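Local coordinates for lipid Binding Protein (Caenorhabditis elegans, PDB 6C1Z) that carries unsaturated fatty acids such as oleic acid from the lysosome to the nucleus, where it activates transcription of genes that promote longevity, at residues T86-E91 with F95-D100. Sequence-based numbering, arbitrary orientation.
Sequences TLVTFE and FISHQD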
ATOM      1  N   THR A  86     -11.136   3.699  -4.583  1.00 25.40           N
ATOM      2  CA  THR A  86     -10.370   2.537  -4.149  1.00 24.01           C
ATOM      3  C   THR A  86     -11.297   1.430  -3.664  1.00 26.37           C
ATOM      4  O   THR A  86     -12.327   1.683  -3.042  1.00 27.04           O
ATOM      5  CB  THR A  86      -9.381   2.960  -3.058  1.00 24.13           C
ATOM      6  OG1 THR A  86      -8.428   3.869  -3.641  1.00 26.33           O
ATOM      7  CG2 THR A  86      -8.661   1.752  -2.491  1.00 24.48           C
ATOM      8  N   LEU A  87     -10.931   0.191  -3.971  1.00 21.48           N
ATOM      9  CA  LEU A  87     -11.688  -0.982  -3.536  1.00 21.67           C
ATOM     10  C   LEU A  87     -10.684  -2.028  -3.086  1.00 21.30           C
ATOM     11  O   LEU A  87      -9.815  -2.424  -3.876  1.00 20.25           O
ATOM     12  CB  LEU A  87     -12.521  -1.531  -4.702  1.00 26.57           C
ATOM     13  CG  LEU A  87     -13.261  -2.844  -4.476  1.00 26.16           C
ATOM     14  CD1 LEU A  87     -14.236  -2.758  -3.334  1.00 28.00           C
ATOM     15  CD2 LEU A  87     -13.992  -3.230  -5.746  1.00 29.22           C
ATOM     16  N   VAL A  88     -10.799  -2.494  -1.837  1.00 19.84           N
ATOM     17  CA  VAL A  88      -9.903  -3.512  -1.280  1.00 18.87           C
ATOM     18  C   VAL A  88     -10.689  -4.795  -1.095  1.00 18.98           C
ATOM     19  O   VAL A  88     -11.785  -4.777  -0.533  1.00 20.88           O
ATOM     20  CB  VAL A  88      -9.283  -3.073   0.057  1.00 18.34           C
ATOM     21  CG1 VAL A  88      -8.168  -4.058   0.466  1.00 18.62           C
ATOM     22  CG2 VAL A  88      -8.733  -1.634  -0.023  1.00 19.68           C
ATOM     23  N   THR A  89     -10.144  -5.901  -1.591  1.00 20.30           N
ATOM     24  CA  THR A  89     -10.712  -7.221  -1.393  1.00 20.00           C
ATOM     25  C   THR A  89      -9.669  -8.119  -0.729  1.00 19.92           C
ATOM     26  O   THR A  89      -8.496  -7.772  -0.613  1.00 19.91           O
ATOM     27  CB  THR A  89     -11.153  -7.798  -2.733  1.00 22.03           C
ATOM     28  OG1 THR A  89     -10.038  -7.718  -3.625  1.00 24.87           O
ATOM     29  CG2 THR A  89     -12.351  -7.022  -3.305  1.00 24.29           C
ATOM     30  N   PHE A  90     -10.150  -9.238  -0.208  1.00 18.80           N
ATOM     31  CA  PHE A  90      -9.283 -10.259   0.368  1.00 18.99           C
ATOM     32  C   PHE A  90      -9.548 -11.534  -0.409  1.00 21.15           C
ATOM     33  O   PHE A  90     -10.645 -12.100  -0.332  1.00 23.40           O
ATOM     34  CB  PHE A  90      -9.509 -10.455   1.863  1.00 20.46           C
ATOM     35  CG  PHE A  90      -8.453 -11.314   2.514  1.00 18.65           C
ATOM     36  CD1 PHE A  90      -7.228 -10.775   2.806  1.00 19.64           C
ATOM     37  CD2 PHE A  90      -8.673 -12.655   2.790  1.00 19.54           C
ATOM     38  CE1 PHE A  90      -6.247 -11.567   3.369  1.00 19.13           C
ATOM     39  CE2 PHE A  90      -7.690 -13.421   3.377  1.00 20.69           C
ATOM     40  CZ  PHE A  90      -6.502 -12.892   3.658  1.00 19.59           C
ATOM     41  N   GLU A  91      -8.554 -11.956  -1.193  1.00 21.36           N
ATOM     42  CA  GLU A  91      -8.700 -13.002  -2.192  1.00 25.22           C
ATOM     43  C   GLU A  91      -7.516 -13.942  -2.071  1.00 25.22           C
ATOM     44  O   GLU A  91      -6.368 -13.499  -2.177  1.00 24.47           O
ATOM     45  CB  GLU A  91      -8.669 -12.385  -3.599  1.00 26.55           C
ATOM     46  CG  GLU A  91      -9.764 -11.365  -3.900  1.00 28.77           C
ATOM     47  CD  GLU A  91      -9.702 -10.824  -5.327  1.00 47.12           C
ATOM     48  OE1 GLU A  91      -9.257 -11.564  -6.235  1.00 44.25           O
ATOM     49  OE2 GLU A  91     -10.100  -9.652  -5.538  1.00 30.79           O
ATOM     50  N   PHE A  95      -4.533  -9.300   0.537  1.00 17.89           N
ATOM     51  CA  PHE A  95      -5.261  -8.042   0.370  1.00 17.48           C
ATOM     52  C   PHE A  95      -4.917  -7.426  -0.982  1.00 17.99           C
ATOM     53  O   PHE A  95      -3.742  -7.272  -1.315  1.00 20.13           O
ATOM     54  CB  PHE A  95      -4.915  -7.018   1.455  1.00 18.93           C
ATOM     55  CG  PHE A  95      -5.503  -7.298   2.806  1.00 17.65           C
ATOM     56  CD1 PHE A  95      -4.802  -8.040   3.737  1.00 18.68           C
ATOM     57  CD2 PHE A  95      -6.724  -6.748   3.172  1.00 18.62           C
ATOM     58  CE1 PHE A  95      -5.317  -8.273   4.986  1.00 21.41           C
ATOM     59  CE2 PHE A  95      -7.251  -6.962   4.421  1.00 20.36           C
ATOM     60  CZ  PHE A  95      -6.546  -7.725   5.349  1.00 22.27           C
ATOM     61  N   ILE A  96      -5.931  -7.123  -1.779  1.00 18.69           N
ATOM     62  CA  ILE A  96      -5.748  -6.538  -3.101  1.00 20.41           C
ATOM     63  C   ILE A  96      -6.518  -5.232  -3.127  1.00 19.48           C
ATOM     64  O   ILE A  96      -7.737  -5.222  -2.907  1.00 21.28           O
ATOM     65  CB  ILE A  96      -6.258  -7.461  -4.204  1.00 21.46           C
ATOM     66  CG1 ILE A  96      -5.582  -8.825  -4.094  1.00 23.29           C
ATOM     67  CG2 ILE A  96      -6.008  -6.820  -5.555  1.00 24.52           C
ATOM     68  CD1 ILE A  96      -6.117  -9.847  -5.077  1.00 29.16           C
ATOM     69  N   SER A  97      -5.812  -4.129  -3.367  1.00 19.59           N
ATOM     70  CA  SER A  97      -6.437  -2.816  -3.508  1.00 19.74           C
ATOM     71  C   SER A  97      -6.349  -2.322  -4.950  1.00 20.71           C
ATOM     72  O   SER A  97      -5.258  -2.222  -5.526  1.00 20.13           O
ATOM     73  CB  SER A  97      -5.773  -1.821  -2.574  1.00 19.49           C
ATOM     74  OG  SER A  97      -6.410  -0.559  -2.764  1.00 22.85           O
ATOM     75  N   HIS A  98      -7.513  -2.039  -5.546  1.00 19.98           N
ATOM     76  CA  HIS A  98      -7.596  -1.357  -6.831  1.00 20.34           C
ATOM     77  C   HIS A  98      -7.822   0.121  -6.570  1.00 20.45           C
ATOM     78  O   HIS A  98      -8.895   0.523  -6.114  1.00 21.59           O
ATOM     79  CB  HIS A  98      -8.707  -1.949  -7.691  1.00 21.83           C
ATOM     80  CG  HIS A  98      -8.331  -3.261  -8.297  1.00 24.34           C
ATOM     81  ND1 HIS A  98      -8.407  -4.457  -7.610  1.00 24.37           N
ATOM     82  CD2 HIS A  98      -7.791  -3.552  -9.501  1.00 30.00           C
ATOM     83  CE1 HIS A  98      -7.985  -5.438  -8.392  1.00 25.46           C
ATOM     84  NE2 HIS A  98      -7.591  -4.912  -9.537  1.00 26.85           N
ATOM     85  N   GLN A  99      -6.793   0.917  -6.816  1.00 19.61           N
ATOM     86  CA  GLN A  99      -6.843   2.358  -6.610  1.00 21.87           C
ATOM     87  C   GLN A  99      -7.072   2.959  -7.995  1.00 20.80           C
ATOM     88  O   GLN A  99      -6.131   3.114  -8.769  1.00 20.04           O
ATOM     89  CB  GLN A  99      -5.536   2.821  -5.974  1.00 19.68           C
ATOM     90  CG  GLN A  99      -5.548   4.335  -5.677  1.00 21.18           C
ATOM     91  CD  GLN A  99      -4.223   4.828  -5.145  1.00 20.94           C
ATOM     92  OE1 GLN A  99      -3.292   5.110  -5.903  1.00 23.80           O
ATOM     93  NE2 GLN A  99      -4.121   4.929  -3.825  1.00 23.87           N
ATOM     94  N   ASP A 100      -8.327   3.292  -8.292  1.00 22.36           N
ATOM     95  CA  ASP A 100      -8.720   3.747  -9.622  1.00 23.03           C
ATOM     96  C   ASP A 100      -8.679   5.270  -9.734  1.00 23.68           C
ATOM     97  O   ASP A 100      -9.237   5.991  -8.896  1.00 25.76           O
ATOM     98  CB  ASP A 100     -10.134   3.264  -9.971  1.00 26.53           C
ATOM     99  CG  ASP A 100     -10.232   1.763 -10.167  1.00 32.42           C
ATOM    100  OD1 ASP A 100      -9.208   1.100 -10.405  1.00 32.24           O
ATOM    101  OD2 ASP A 100     -11.367   1.245 -10.112  1.00 42.72           O
TER
HETATM  102  O   HOH W   1      -9.794  -4.992  -5.102  1.00 24.63           O
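Phe-90 meets Phe-95 in an edge-to-face (T-shaped) pair across this beta hairpin, ring centroids 4.9 Å apart and planes at 69°. Phe-90 CD1 sits 3.7 Å above the centre of the Phe-95 ring. The Phe-90 ring swings away from its own backbone N (chi1 -169°), which brings its edge to Phe-95. Val-88 CG1 comes to the edge of the Phe-95 ring, 4.1 Å from Phe-95 CD2. Phe-8, Trp-53 and Phe-55 add further edge-to-face contacts to Phe-95. With an alanine in place of Phe-95, the edge of Phe-90 would probably lose its aromatic face and a gap would be likely beside Val-88. Further along this face, Thr-86 OG1 comes within 3.6 Å of Gln-99 CG; Glu-76 accepts hydrogen bonds from both Thr-86 OG1 and Gln-99 NE2.

On the face with Leu-87, Thr-89 and His-98, Ile-96 CD1 reaches the carboxylate of Glu-91, 3.7 Å from Glu-91 CD. The same carboxylate accepts a 2.7 Å hydrogen bond from Thr-89 OG1 to Glu-91 OE2, which helps fix its position over the isoleucine. Four backbone hydrogen bonds tie Leu-87 to His-98 and Thr-89 to Ile-96, antiparallel. One water donates to both Leu-87 O and Ile-96 O and lies in the plane of the His-98 ring, 2.9 Å from His-98 ND1.

The hairpin belongs to the beta barrel of the fatty acid-binding protein fold. Its chemistry is split: aromatic packing joins the strands on the Phe-95 face, while the Ile-96 methyl against Glu-91 and a bridging water join them on the other, where the Thr-89 bond holds the carboxylate within its own strand.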